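Side-chain contacts in putative Lipoprotein (Shewanella oneidensis, PDB 3U24), which is a putative lipoprotein of unknown function that binds zinc and calcium ions and belongs to family DUF885 of the peptidase MA clan: residues N30-D35 with K72-K77; A23-F28 with S88-D93; G367-L372 with P425-S430; D34-W37 with T42-L45. All blocks are in the same frame, centred on the assembly; numbering follows the deposited sequence. Where two conformers were deposited one is given.

Overall arrangement
The chain begins with helix 25-39, which contributes to contacts 1, 2 and 4. Contact 4 closes first, a short loop that joins this helix to helix 41-47. Contact 1 starts from the same part of the helix and closes a wider loop by pairing it with helix 61-79. Contact 2 ties the beginning of the helix to the beginning of helix 88-111, and both other loops nest inside it. Contact 3 comes later in series and joins the loop before strand 376-379 to helix 427-432. It returns to the N-terminal helices: Ser426 probably bonds to Asp93 of contact 2, and Tyr369 to Trp37 of contact 4.

Contact 1 of 4, residues N30-D35 with K72-K77; sequences NAFIDD and KAQQAK. With ZN (zinc ion), chain H.
Phe32 and Gln74 sit level with each other on two helices that run antiparallel, with 178° between the directions of the short segments. The segment axes stay 11.6 Å apart, and side chains bridge the space. Gln74 has the largest share of the contact. Its chain bends at chi2 (-63°), which turns the amide toward Asp35 and Phe32. NE2 of Gln74 donates to OD2 of Asp35 at 3.0 Å. The bond is bent, 139° at the hydrogen. It reaches OD2 on the anti side and comes from somewhat outside the carboxylate plane. The other end of the amide lies against the phenyl ring: OE1 of Gln74 is 3.6 Å from CD1 of Phe32, in the ring plane at its edge. A water donates to both Gln74 OE1 and Asp35 OD2, so both ends of the amide are tied to one carboxylate.

The second oxygen of Asp35 works differently. OD1 of Asp35 binds a zinc ion at 2.3 Å, and two waters also bind the metal. Gln74 is thus in the second shell of the zinc ion and probably helps to hold Asp35 in place. Lys77 reaches in with an extended chain, and its NZ makes a long salt bridge of 3.7 Å to OD2 of Asp35. This positive charge probably offsets part of the carboxylate charge.

Phe28, one turn before Phe32, also touches Gln74 and Lys77. Leu101 of helix 88-111 packs on both Phe32 and Gln74, while Ile33 meets Leu431 and Phe432 of helix 427-432.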
loop_
_atom_site.group_PDB
_atom_site.type_symbol
_atom_site.label_atom_id
_atom_site.label_comp_id
_atom_site.label_asym_id
_atom_site.label_seq_id
_atom_site.Cartn_x
_atom_site.Cartn_y
_atom_site.Cartn_z
ATOM N N ASN A 30 -19.212 2.024 16.598
ATOM C CA ASN A 30 -18.979 3.456 16.742
ATOM C C ASN A 30 -18.250 3.820 18.081
ATOM O O ASN A 30 -17.330 4.660 18.071
ATOM C CB ASN A 30 -20.257 4.281 16.483
ATOM C CG ASN A 30 -20.592 4.381 14.972
ATOM O OD1 ASN A 30 -19.697 4.529 14.115
ATOM N ND2 ASN A 30 -21.875 4.259 14.636
ATOM N N ALA A 31 -18.603 3.148 19.183
ATOM C CA ALA A 31 -17.902 3.386 20.447
ATOM C C ALA A 31 -16.457 2.897 20.377
ATOM O O ALA A 31 -15.575 3.482 20.976
ATOM C CB ALA A 31 -18.625 2.715 21.604
ATOM N N PHE A 32 -16.213 1.830 19.643
ATOM C CA PHE A 32 -14.873 1.329 19.502
ATOM C C PHE A 32 -13.962 2.364 18.807
ATOM O O PHE A 32 -12.857 2.643 19.243
ATOM C CB PHE A 32 -14.871 0.027 18.694
ATOM C CG PHE A 32 -13.504 -0.420 18.314
ATOM C CD1 PHE A 32 -12.713 -1.032 19.222
ATOM C CD2 PHE A 32 -13.006 -0.165 17.068
ATOM C CE1 PHE A 32 -11.436 -1.426 18.913
ATOM C CE2 PHE A 32 -11.731 -0.547 16.732
ATOM C CZ PHE A 32 -10.945 -1.172 17.669
ATOM N N ILE A 33 -14.411 2.881 17.682
ATOM C CA ILE A 33 -13.677 3.913 16.958
ATOM C C ILE A 33 -13.496 5.138 17.856
ATOM O O ILE A 33 -12.392 5.669 17.965
ATOM C CB ILE A 33 -14.381 4.276 15.622
ATOM C CG1 ILE A 33 -14.334 3.068 14.651
ATOM C CG2 ILE A 33 -13.793 5.542 14.986
ATOM C CD1 ILE A 33 -12.942 2.492 14.506
ATOM N N ASP A 34 -14.546 5.574 18.541
ATOM C CA ASP A 34 -14.349 6.650 19.498
ATOM C C ASP A 34 -13.255 6.364 20.534
ATOM O O ASP A 34 -12.424 7.234 20.799
ATOM C CB ASP A 34 -15.642 7.011 20.173
ATOM C CG ASP A 34 -16.601 7.742 19.234
ATOM O OD1 ASP A 34 -16.146 8.231 18.163
ATOM O OD2 ASP A 34 -17.804 7.823 19.582
ATOM N N ASP A 35 -13.220 5.145 21.069
ATOM C CA ASP A 35 -12.218 4.798 22.029
ATOM C C ASP A 35 -10.854 4.705 21.401
ATOM O O ASP A 35 -9.888 5.042 22.046
ATOM C CB ASP A 35 -12.539 3.468 22.707
ATOM C CG ASP A 35 -13.750 3.567 23.605
ATOM O OD1 ASP A 35 -14.098 4.712 23.940
ATOM O OD2 ASP A 35 -14.362 2.520 23.966
ATOM N N LYS A 72 -7.297 -5.440 25.693
ATOM C CA LYS A 72 -8.026 -6.307 26.624
ATOM C C LYS A 72 -9.480 -5.894 26.831
ATOM O O LYS A 72 -10.349 -6.751 26.790
ATOM C CB LYS A 72 -7.300 -6.423 27.973
ATOM N N ALA A 73 -9.764 -4.611 27.049
ATOM C CA ALA A 73 -11.140 -4.187 27.312
ATOM C C ALA A 73 -12.007 -4.284 26.045
ATOM O O ALA A 73 -13.202 -4.619 26.138
ATOM C CB ALA A 73 -11.205 -2.754 27.878
ATOM N N GLN A 74 -11.447 -3.971 24.877
ATOM C CA GLN A 74 -12.271 -3.984 23.659
ATOM C C GLN A 74 -12.495 -5.408 23.223
ATOM O O GLN A 74 -13.608 -5.775 22.805
ATOM C CB GLN A 74 -11.684 -3.181 22.541
ATOM C CG GLN A 74 -11.492 -1.716 22.876
ATOM C CD GLN A 74 -12.788 -0.981 23.154
ATOM O OE1 GLN A 74 -13.837 -1.307 22.587
ATOM N NE2 GLN A 74 -12.718 0.001 24.035
ATOM N N GLN A 75 -11.474 -6.236 23.356
ATOM C CA GLN A 75 -11.690 -7.667 23.115
ATOM C C GLN A 75 -12.796 -8.248 23.981
ATOM O O GLN A 75 -13.593 -9.037 23.483
ATOM C CB GLN A 75 -10.427 -8.481 23.359
ATOM C CG GLN A 75 -9.529 -8.518 22.144
ATOM C CD GLN A 75 -8.174 -9.132 22.443
ATOM O OE1 GLN A 75 -7.739 -9.245 23.623
ATOM N NE2 GLN A 75 -7.502 -9.546 21.390
ATOM N N ALA A 76 -12.868 -7.856 25.255
ATOM C CA ALA A 76 -13.899 -8.436 26.143
ATOM C C ALA A 76 -15.298 -7.924 25.745
ATOM O O ALA A 76 -16.259 -8.674 25.824
ATOM C CB ALA A 76 -13.609 -8.191 27.627
ATOM N N LYS A 77 -15.387 -6.688 25.253
ATOM C CA LYS A 77 -16.638 -6.167 24.705
ATOM C C LYS A 77 -17.045 -6.902 23.415
ATOM O O LYS A 77 -18.223 -7.232 23.224
ATOM C CB LYS A 77 -16.524 -4.676 24.417
ATOM C CG LYS A 77 -16.505 -3.804 25.658
ATOM C CD LYS A 77 -16.246 -2.340 25.287
ATOM C CE LYS A 77 -16.479 -1.394 26.466
ATOM N NZ LYS A 77 -16.133 0.006 26.091
HETATM ZN ZN ZN H . -15.733 5.300 25.435
HETATM O O HOH W 1 -17.083 4.868 23.578
HETATM O O HOH W 2 -16.003 0.273 22.602
HETATM O O HOH W 3 -16.818 3.053 25.964
#

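Contact 2 of 4, residues A23-F28 with S88-D93; sequences ASFAQF and SNETID
Phe25 brings CD2 and CE2 of its ring against the base of Glu90 at the start of helix 88-111. CD2 of Phe25 is 3.7 Å from CB of Glu90, and CG of Glu90 is almost as near. The neighbouring ring atom CE2 of Phe25 approaches the backbone O of Glu90 at 3.5 Å, obliquely. Asp93, one turn on, places its CB at the ring edge, 4.1 Å from CE2 of Phe25. The first torsion of Phe25 sets this up: CG is anti to the backbone N (chi1 -170°), and the ring extends toward the other helix.

Both segments are helix beginnings. Ser24 is the N-cap of helix 25-39 and forms a capping box with Gln27: N of Gln27 donates to OG of Ser24 at 3.0 Å, and N of Ser24 donates to OE1 of Gln27 at 2.8 Å. A water links this first turn to its partner, accepting from N of Ala26 and donating to OE2 of Glu90. The other oxygen of Glu90, OE1, takes a hydrogen bond from N of Thr87.

Without the ring, as with an alanine at Phe25, the CB atoms of Glu90 and Asp93 would probably lose their aromatic neighbour, and a gap would open between the helix starts. Phe81 meets the Phe25 ring edge-to-face, and Leu86 packs on it as well. Asp93 OD1 bonds to Ser426 OG, next to helix 427-432.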
loop_
_atom_site.group_PDB
_atom_site.type_symbol
_atom_site.label_atom_id
_atom_site.label_comp_id
_atom_site.label_asym_id
_atom_site.label_seq_id
_atom_site.Cartn_x
_atom_site.Cartn_y
_atom_site.Cartn_z
ATOM N N ALA A 23 -25.893 -2.485 24.366
ATOM C CA ALA A 23 -25.454 -1.892 23.079
ATOM C C ALA A 23 -25.668 -2.861 21.902
ATOM O O ALA A 23 -25.419 -4.056 22.017
ATOM C CB ALA A 23 -23.976 -1.458 23.150
ATOM N N SER A 24 -26.152 -2.352 20.778
ATOM C CA SER A 24 -26.128 -3.122 19.529
ATOM C C SER A 24 -24.702 -3.219 19.001
ATOM O O SER A 24 -23.803 -2.486 19.426
ATOM C CB SER A 24 -26.971 -2.444 18.459
ATOM O OG SER A 24 -26.424 -1.193 18.083
ATOM N N PHE A 25 -24.494 -4.100 18.039
ATOM C CA PHE A 25 -23.194 -4.174 17.431
ATOM C C PHE A 25 -22.839 -2.846 16.737
ATOM O O PHE A 25 -21.695 -2.412 16.795
ATOM C CB PHE A 25 -23.061 -5.316 16.443
ATOM C CG PHE A 25 -21.651 -5.523 16.009
ATOM C CD1 PHE A 25 -20.771 -6.184 16.818
ATOM C CD2 PHE A 25 -21.204 -4.986 14.834
ATOM C CE1 PHE A 25 -19.445 -6.322 16.460
ATOM C CE2 PHE A 25 -19.899 -5.128 14.445
ATOM C CZ PHE A 25 -19.018 -5.791 15.267
ATOM N N ALA A 26 -23.814 -2.217 16.100
ATOM C CA ALA A 26 -23.576 -0.924 15.446
ATOM C C ALA A 26 -23.141 0.102 16.484
ATOM O O ALA A 26 -22.215 0.868 16.233
ATOM C CB ALA A 26 -24.819 -0.440 14.685
ATOM N N GLN A 27 -23.779 0.106 17.657
ATOM C CA GLN A 27 -23.395 1.040 18.693
ATOM C C GLN A 27 -21.990 0.734 19.162
ATOM O O GLN A 27 -21.221 1.631 19.398
ATOM C CB GLN A 27 -24.363 1.018 19.859
ATOM C CG GLN A 27 -25.701 1.659 19.515
ATOM C CD GLN A 27 -26.758 1.426 20.566
ATOM O OE1 GLN A 27 -27.025 0.293 20.985
ATOM N NE2 GLN A 27 -27.393 2.520 20.986
ATOM N N PHE A 28 -21.653 -0.538 19.270
ATOM C CA PHE A 28 -20.355 -0.912 19.722
ATOM C C PHE A 28 -19.267 -0.472 18.764
ATOM O O PHE A 28 -18.299 0.080 19.214
ATOM C CB PHE A 28 -20.248 -2.388 19.923
ATOM C CG PHE A 28 -18.847 -2.848 19.977
ATOM C CD1 PHE A 28 -18.076 -2.617 21.115
ATOM C CD2 PHE A 28 -18.279 -3.477 18.901
ATOM C CE1 PHE A 28 -16.773 -3.032 21.162
ATOM C CE2 PHE A 28 -16.967 -3.884 18.950
ATOM C CZ PHE A 28 -16.223 -3.655 20.076
ATOM N N SER A 88 -23.972 -9.534 7.492
ATOM C CA SER A 88 -22.752 -9.818 6.769
ATOM C C SER A 88 -21.754 -8.680 6.930
ATOM O O SER A 88 -20.605 -8.939 7.256
ATOM C CB SER A 88 -23.029 -10.189 5.316
ATOM O OG SER A 88 -23.505 -9.062 4.641
ATOM N N ASN A 89 -22.207 -7.441 6.814
ATOM C CA ASN A 89 -21.339 -6.292 7.102
ATOM C C ASN A 89 -20.804 -6.213 8.526
ATOM O O ASN A 89 -19.643 -5.789 8.759
ATOM C CB ASN A 89 -22.051 -4.951 6.820
ATOM C CG ASN A 89 -21.591 -4.323 5.528
ATOM O OD1 ASN A 89 -21.244 -5.026 4.558
ATOM N ND2 ASN A 89 -21.553 -2.986 5.508
ATOM N N GLU A 90 -21.675 -6.526 9.473
ATOM C CA GLU A 90 -21.280 -6.518 10.861
ATOM C C GLU A 90 -20.250 -7.618 11.132
ATOM O O GLU A 90 -19.308 -7.411 11.914
ATOM C CB GLU A 90 -22.488 -6.675 11.761
ATOM C CG GLU A 90 -23.381 -5.446 11.809
ATOM C CD GLU A 90 -24.683 -5.706 12.521
ATOM O OE1 GLU A 90 -25.004 -6.918 12.694
ATOM O OE2 GLU A 90 -25.393 -4.719 12.907
ATOM N N THR A 91 -20.387 -8.765 10.465
ATOM C CA THR A 91 -19.447 -9.848 10.728
ATOM C C THR A 91 -18.077 -9.501 10.141
ATOM O O THR A 91 -17.044 -9.778 10.729
ATOM C CB THR A 91 -19.985 -11.244 10.295
ATOM O OG1 THR A 91 -19.124 -12.247 10.856
ATOM C CG2 THR A 91 -20.001 -11.423 8.820
ATOM N N ILE A 92 -18.073 -8.823 9.012
ATOM C CA ILE A 92 -16.808 -8.275 8.457
ATOM C C ILE A 92 -16.159 -7.288 9.427
ATOM O O ILE A 92 -14.988 -7.454 9.784
ATOM C CB ILE A 92 -17.002 -7.665 7.065
ATOM C CG1 ILE A 92 -17.328 -8.805 6.067
ATOM C CG2 ILE A 92 -15.744 -6.890 6.652
ATOM C CD1 ILE A 92 -18.016 -8.331 4.801
ATOM N N ASP A 93 -16.932 -6.323 9.914
ATOM C CA ASP A 93 -16.425 -5.399 10.924
ATOM C C ASP A 93 -15.922 -6.115 12.196
ATOM O O ASP A 93 -14.868 -5.746 12.749
ATOM C CB ASP A 93 -17.468 -4.334 11.273
ATOM C CG ASP A 93 -17.774 -3.396 10.086
ATOM O OD1 ASP A 93 -17.090 -3.522 9.050
ATOM O OD2 ASP A 93 -18.693 -2.557 10.180
HETATM O O HOH W 4 -26.241 -3.831 15.273
#

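Contact 3 of 4, residues G367-L372 with P425-S430; sequences GPYDKL and PSLVKS
Tyr369 receives methyl CD1 of Leu427 over one face of its ring, with CD1 4.1 Å from CZ of Tyr369. The other methyl, CD2 of Leu427, lies above the phenol oxygen, 3.6 Å from OH of Tyr369. The leucine side chain and the tyrosine cross at about a right angle, and both methyls of Leu427 lie on the same side of the ring plane, toward its phenol end. The first torsion of Leu427 places its CG anti to the backbone N (chi1 -162°), and the branches reach the loop although the base of the side chain does not aim at it.

Pro368 adds an aliphatic ring beside it. CB of Pro368 touches CD1 of Leu427 at 3.6 Å and CB of Ser430 at 3.8 Å. The same leucine methyl therefore meets both the proline ring and the tyrosine ring. Pro368 and Tyr369 are the central residues of a type I beta turn from Gly367 to Asp370, and the turn presents the two side chains together. On the other side, Ser426 caps helix 427-432. Its OG accepts from N of Lys429 at 3.0 Å and also bonds to OD1 of Asp93. Leu427 and Ser430 belong to the first turn that follows.

The phenol end of Tyr369 has its polar partner elsewhere, in a hydrogen bond with NE1 of Trp37. Its side chain is also about 8 Å from a zinc ion held by His50 and Glu133.

With no hydrogen bond between the segments, their fit rests on shape and apolar contact, and the phenol is fixed from outside by Trp37.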
loop_
_atom_site.group_PDB
_atom_site.type_symbol
_atom_site.label_atom_id
_atom_site.label_comp_id
_atom_site.label_asym_id
_atom_site.label_seq_id
_atom_site.Cartn_x
_atom_site.Cartn_y
_atom_site.Cartn_z
ATOM N N GLY A 367 -11.222 10.180 1.987
ATOM C CA GLY A 367 -11.303 9.343 3.171
ATOM C C GLY A 367 -12.706 9.324 3.772
ATOM O O GLY A 367 -13.580 10.068 3.357
ATOM N N PRO A 368 -12.923 8.450 4.764
ATOM C CA PRO A 368 -14.199 8.256 5.436
ATOM C C PRO A 368 -14.741 9.492 6.143
ATOM O O PRO A 368 -15.957 9.602 6.306
ATOM C CB PRO A 368 -13.889 7.185 6.476
ATOM C CG PRO A 368 -12.406 7.272 6.700
ATOM C CD PRO A 368 -11.856 7.610 5.346
ATOM N N TYR A 369 -13.885 10.416 6.563
ATOM C CA TYR A 369 -14.393 11.637 7.200
ATOM C C TYR A 369 -14.505 12.828 6.240
ATOM O O TYR A 369 -14.949 13.906 6.636
ATOM C CB TYR A 369 -13.556 11.996 8.424
ATOM C CG TYR A 369 -13.619 10.976 9.531
ATOM C CD1 TYR A 369 -14.685 10.941 10.393
ATOM C CD2 TYR A 369 -12.607 10.045 9.715
ATOM C CE1 TYR A 369 -14.753 10.016 11.416
ATOM C CE2 TYR A 369 -12.662 9.113 10.752
ATOM C CZ TYR A 369 -13.742 9.111 11.602
ATOM O OH TYR A 369 -13.841 8.204 12.647
ATOM N N ASP A 370 -14.140 12.629 4.977
ATOM C CA ASP A 370 -14.206 13.685 3.985
ATOM C C ASP A 370 -15.445 13.478 3.116
ATOM O O ASP A 370 -15.429 12.721 2.151
ATOM C CB ASP A 370 -12.917 13.687 3.147
ATOM C CG ASP A 370 -12.808 14.903 2.196
ATOM O OD1 ASP A 370 -13.698 15.811 2.191
ATOM O OD2 ASP A 370 -11.794 14.953 1.453
ATOM N N LYS A 371 -16.517 14.174 3.460
ATOM C CA LYS A 371 -17.805 14.046 2.760
ATOM C C LYS A 371 -17.856 14.882 1.457
ATOM O O LYS A 371 -18.567 14.542 0.502
ATOM C CB LYS A 371 -18.951 14.468 3.711
ATOM C CG LYS A 371 -19.061 13.687 5.032
ATOM C CD LYS A 371 -19.340 12.194 4.820
ATOM C CE LYS A 371 -18.063 11.356 4.833
ATOM N NZ LYS A 371 -18.176 10.130 3.993
ATOM N N LEU A 372 -17.095 15.974 1.440
ATOM C CA LEU A 372 -16.977 16.842 0.266
ATOM C C LEU A 372 -16.301 16.109 -0.894
ATOM O O LEU A 372 -16.941 15.800 -1.908
ATOM C CB LEU A 372 -16.138 18.105 0.595
ATOM C CG LEU A 372 -16.576 19.100 1.683
ATOM C CD1 LEU A 372 -15.395 19.959 2.142
ATOM C CD2 LEU A 372 -17.732 19.966 1.197
ATOM N N PRO A 425 -21.044 0.799 2.550
ATOM C CA PRO A 425 -19.836 1.143 3.306
ATOM C C PRO A 425 -19.939 0.984 4.837
ATOM O O PRO A 425 -21.008 0.925 5.402
ATOM C CB PRO A 425 -19.649 2.630 2.959
ATOM C CG PRO A 425 -21.063 3.125 2.817
ATOM C CD PRO A 425 -21.876 1.980 2.255
ATOM N N SER A 426 -18.809 0.888 5.500
ATOM C CA SER A 426 -18.778 1.030 6.937
ATOM C C SER A 426 -17.518 1.756 7.325
ATOM O O SER A 426 -16.493 1.657 6.636
ATOM C CB SER A 426 -18.834 -0.324 7.640
ATOM O OG SER A 426 -17.559 -0.907 7.688
ATOM N N LEU A 427 -17.593 2.481 8.432
ATOM C CA LEU A 427 -16.435 3.199 8.942
ATOM C C LEU A 427 -15.275 2.239 9.185
ATOM O O LEU A 427 -14.185 2.482 8.737
ATOM C CB LEU A 427 -16.814 3.985 10.209
ATOM C CG LEU A 427 -15.878 5.130 10.668
ATOM C CD1 LEU A 427 -15.439 6.054 9.530
ATOM C CD2 LEU A 427 -16.554 5.952 11.773
ATOM N N VAL A 428 -15.524 1.103 9.835
ATOM C CA VAL A 428 -14.484 0.102 10.067
ATOM C C VAL A 428 -13.774 -0.398 8.795
ATOM O O VAL A 428 -12.559 -0.476 8.773
ATOM C CB VAL A 428 -15.023 -1.065 10.913
ATOM C CG1 VAL A 428 -14.005 -2.196 11.017
ATOM C CG2 VAL A 428 -15.393 -0.536 12.299
ATOM N N LYS A 429 -14.523 -0.726 7.747
ATOM C CA LYS A 429 -13.916 -1.153 6.492
ATOM C C LYS A 429 -13.154 -0.036 5.839
ATOM O O LYS A 429 -12.125 -0.287 5.229
ATOM C CB LYS A 429 -14.942 -1.666 5.483
ATOM C CG LYS A 429 -15.685 -2.911 5.913
ATOM C CD LYS A 429 -16.386 -3.574 4.726
ATOM C CE LYS A 429 -17.498 -2.715 4.155
ATOM N NZ LYS A 429 -18.569 -3.600 3.645
ATOM N N SER A 430 -13.654 1.191 5.932
ATOM C CA SER A 430 -12.961 2.318 5.325
ATOM C C SER A 430 -11.619 2.546 6.018
ATOM O O SER A 430 -10.644 2.745 5.362
ATOM C CB SER A 430 -13.819 3.585 5.358
ATOM O OG SER A 430 -14.950 3.419 4.525
#

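Contact 4 of 4, residues D34-W37 with T42-L45; sequences DDLW and TWAL. With ZN (zinc ion), chain H.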
loop_
_atom_site.group_PDB
_atom_site.type_symbol
_atom_site.label_atom_id
_atom_site.label_comp_id
_atom_site.label_asym_id
_atom_site.label_seq_id
_atom_site.Cartn_x
_atom_site.Cartn_y
_atom_site.Cartn_z
ATOM N N ASP A 34 -14.546 5.574 18.541
ATOM C CA ASP A 34 -14.349 6.650 19.498
ATOM C C ASP A 34 -13.255 6.364 20.534
ATOM O O ASP A 34 -12.424 7.234 20.799
ATOM C CB ASP A 34 -15.642 7.011 20.173
ATOM C CG ASP A 34 -16.601 7.742 19.234
ATOM O OD1 ASP A 34 -16.146 8.231 18.163
ATOM O OD2 ASP A 34 -17.804 7.823 19.582
ATOM N N ASP A 35 -13.220 5.145 21.069
ATOM C CA ASP A 35 -12.218 4.798 22.029
ATOM C C ASP A 35 -10.854 4.705 21.401
ATOM O O ASP A 35 -9.888 5.042 22.046
ATOM C CB ASP A 35 -12.539 3.468 22.707
ATOM C CG ASP A 35 -13.750 3.567 23.605
ATOM O OD1 ASP A 35 -14.098 4.712 23.940
ATOM O OD2 ASP A 35 -14.362 2.520 23.966
ATOM N N LEU A 36 -10.771 4.247 20.158
ATOM C CA LEU A 36 -9.489 4.147 19.488
ATOM C C LEU A 36 -8.916 5.536 19.337
ATOM O O LEU A 36 -7.755 5.720 19.585
ATOM C CB LEU A 36 -9.591 3.451 18.132
ATOM C CG LEU A 36 -8.281 3.147 17.426
ATOM C CD1 LEU A 36 -7.397 2.235 18.255
ATOM C CD2 LEU A 36 -8.559 2.604 16.017
ATOM N N TRP A 37 -9.743 6.511 18.988
ATOM C CA TRP A 37 -9.269 7.865 18.812
ATOM C C TRP A 37 -8.884 8.586 20.097
ATOM O O TRP A 37 -7.986 9.448 20.081
ATOM C CB TRP A 37 -10.281 8.695 18.067
ATOM C CG TRP A 37 -10.603 8.279 16.657
ATOM C CD1 TRP A 37 -11.719 8.657 15.950
ATOM C CD2 TRP A 37 -9.835 7.428 15.739
ATOM N NE1 TRP A 37 -11.686 8.143 14.696
ATOM C CE2 TRP A 37 -10.591 7.395 14.505
ATOM C CE3 TRP A 37 -8.632 6.734 15.805
ATOM C CZ2 TRP A 37 -10.180 6.664 13.405
ATOM C CZ3 TRP A 37 -8.208 6.003 14.674
ATOM C CH2 TRP A 37 -8.970 5.972 13.507
ATOM N N THR A 42 -3.402 10.855 17.239
ATOM C CA THR A 42 -2.624 10.971 15.996
ATOM C C THR A 42 -3.153 10.020 14.899
ATOM O O THR A 42 -3.315 10.403 13.724
ATOM C CB THR A 42 -1.139 10.753 16.265
ATOM O OG1 THR A 42 -0.725 11.765 17.182
ATOM C CG2 THR A 42 -0.280 10.818 14.968
ATOM N N TRP A 43 -3.482 8.796 15.286
ATOM C CA TRP A 43 -4.133 7.881 14.365
ATOM C C TRP A 43 -5.420 8.494 13.839
ATOM O O TRP A 43 -5.735 8.421 12.639
ATOM C CB TRP A 43 -4.413 6.606 15.098
ATOM C CG TRP A 43 -4.620 5.382 14.241
ATOM C CD1 TRP A 43 -4.986 5.294 12.884
ATOM C CD2 TRP A 43 -4.548 3.993 14.711
ATOM N NE1 TRP A 43 -5.108 3.966 12.490
ATOM C CE2 TRP A 43 -4.858 3.139 13.554
ATOM C CE3 TRP A 43 -4.271 3.399 15.934
ATOM C CZ2 TRP A 43 -4.864 1.758 13.655
ATOM C CZ3 TRP A 43 -4.268 2.002 16.014
ATOM C CH2 TRP A 43 -4.560 1.206 14.899
ATOM N N ALA A 44 -6.163 9.149 14.722
ATOM C CA ALA A 44 -7.382 9.818 14.307
ATOM C C ALA A 44 -7.058 10.903 13.249
ATOM O O ALA A 44 -7.707 10.999 12.196
ATOM C CB ALA A 44 -8.078 10.438 15.506
ATOM N N LEU A 45 -6.062 11.722 13.567
ATOM C CA LEU A 45 -5.585 12.779 12.694
ATOM C C LEU A 45 -5.235 12.227 11.311
ATOM O O LEU A 45 -5.712 12.735 10.338
ATOM C CB LEU A 45 -4.328 13.448 13.323
ATOM C CG LEU A 45 -3.526 14.466 12.516
ATOM C CD1 LEU A 45 -4.420 15.620 12.051
ATOM C CD2 LEU A 45 -2.322 14.944 13.365
HETATM ZN ZN ZN H . -15.733 5.300 25.435
HETATM O O HOH W 3 -16.818 3.053 25.964
HETATM O O HOH W 1 -17.083 4.868 23.578
#
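Leu36 and Trp43 make the first of two CH-pi contacts. CD2 of Leu36 stands over a face of Trp43, 4.2 Å from the centroid of the six-membered ring and 3° off its normal. The second CH-pi contact pairs the backbone of Ala44 with Trp37: CA of Ala44 is 3.7 Å from the centroid of the six-membered ring of Trp37, again over a face.

The two indoles also meet. The planes of Trp37 and Trp43 are inclined at 57°, so the indoles meet obliquely. CZ3 of Trp37 comes to 3.7 Å from CG of Trp43. The first torsion of Trp37 puts CG anti to the carbonyl carbon (chi1 -63°), and the indole swings toward helix 41-47 from there.

Apolar touches complete the contact. CB of Ala44 is 3.5 Å from CD2 of Trp37, close packing that suits a small side chain. CD1 of Leu36 is 3.9 Å from CZ3 of Trp43. A serine in place of Trp37 would probably leave Ala44 and one side of Trp43 without their aromatic partner, and Tyr369 OH without its indole N-H.

Two consecutive helices, 25-39 and 41-47, pack against each other across a very short link. Phe70 of helix 61-79 and Phe432 of helix 427-432 also pack on Leu36. Leu431 touches Trp37, as do Lys49 and Val51 from the following loop. Leu45, which points away from this contact, packs on helix 124-131 and on the zinc ligand His50.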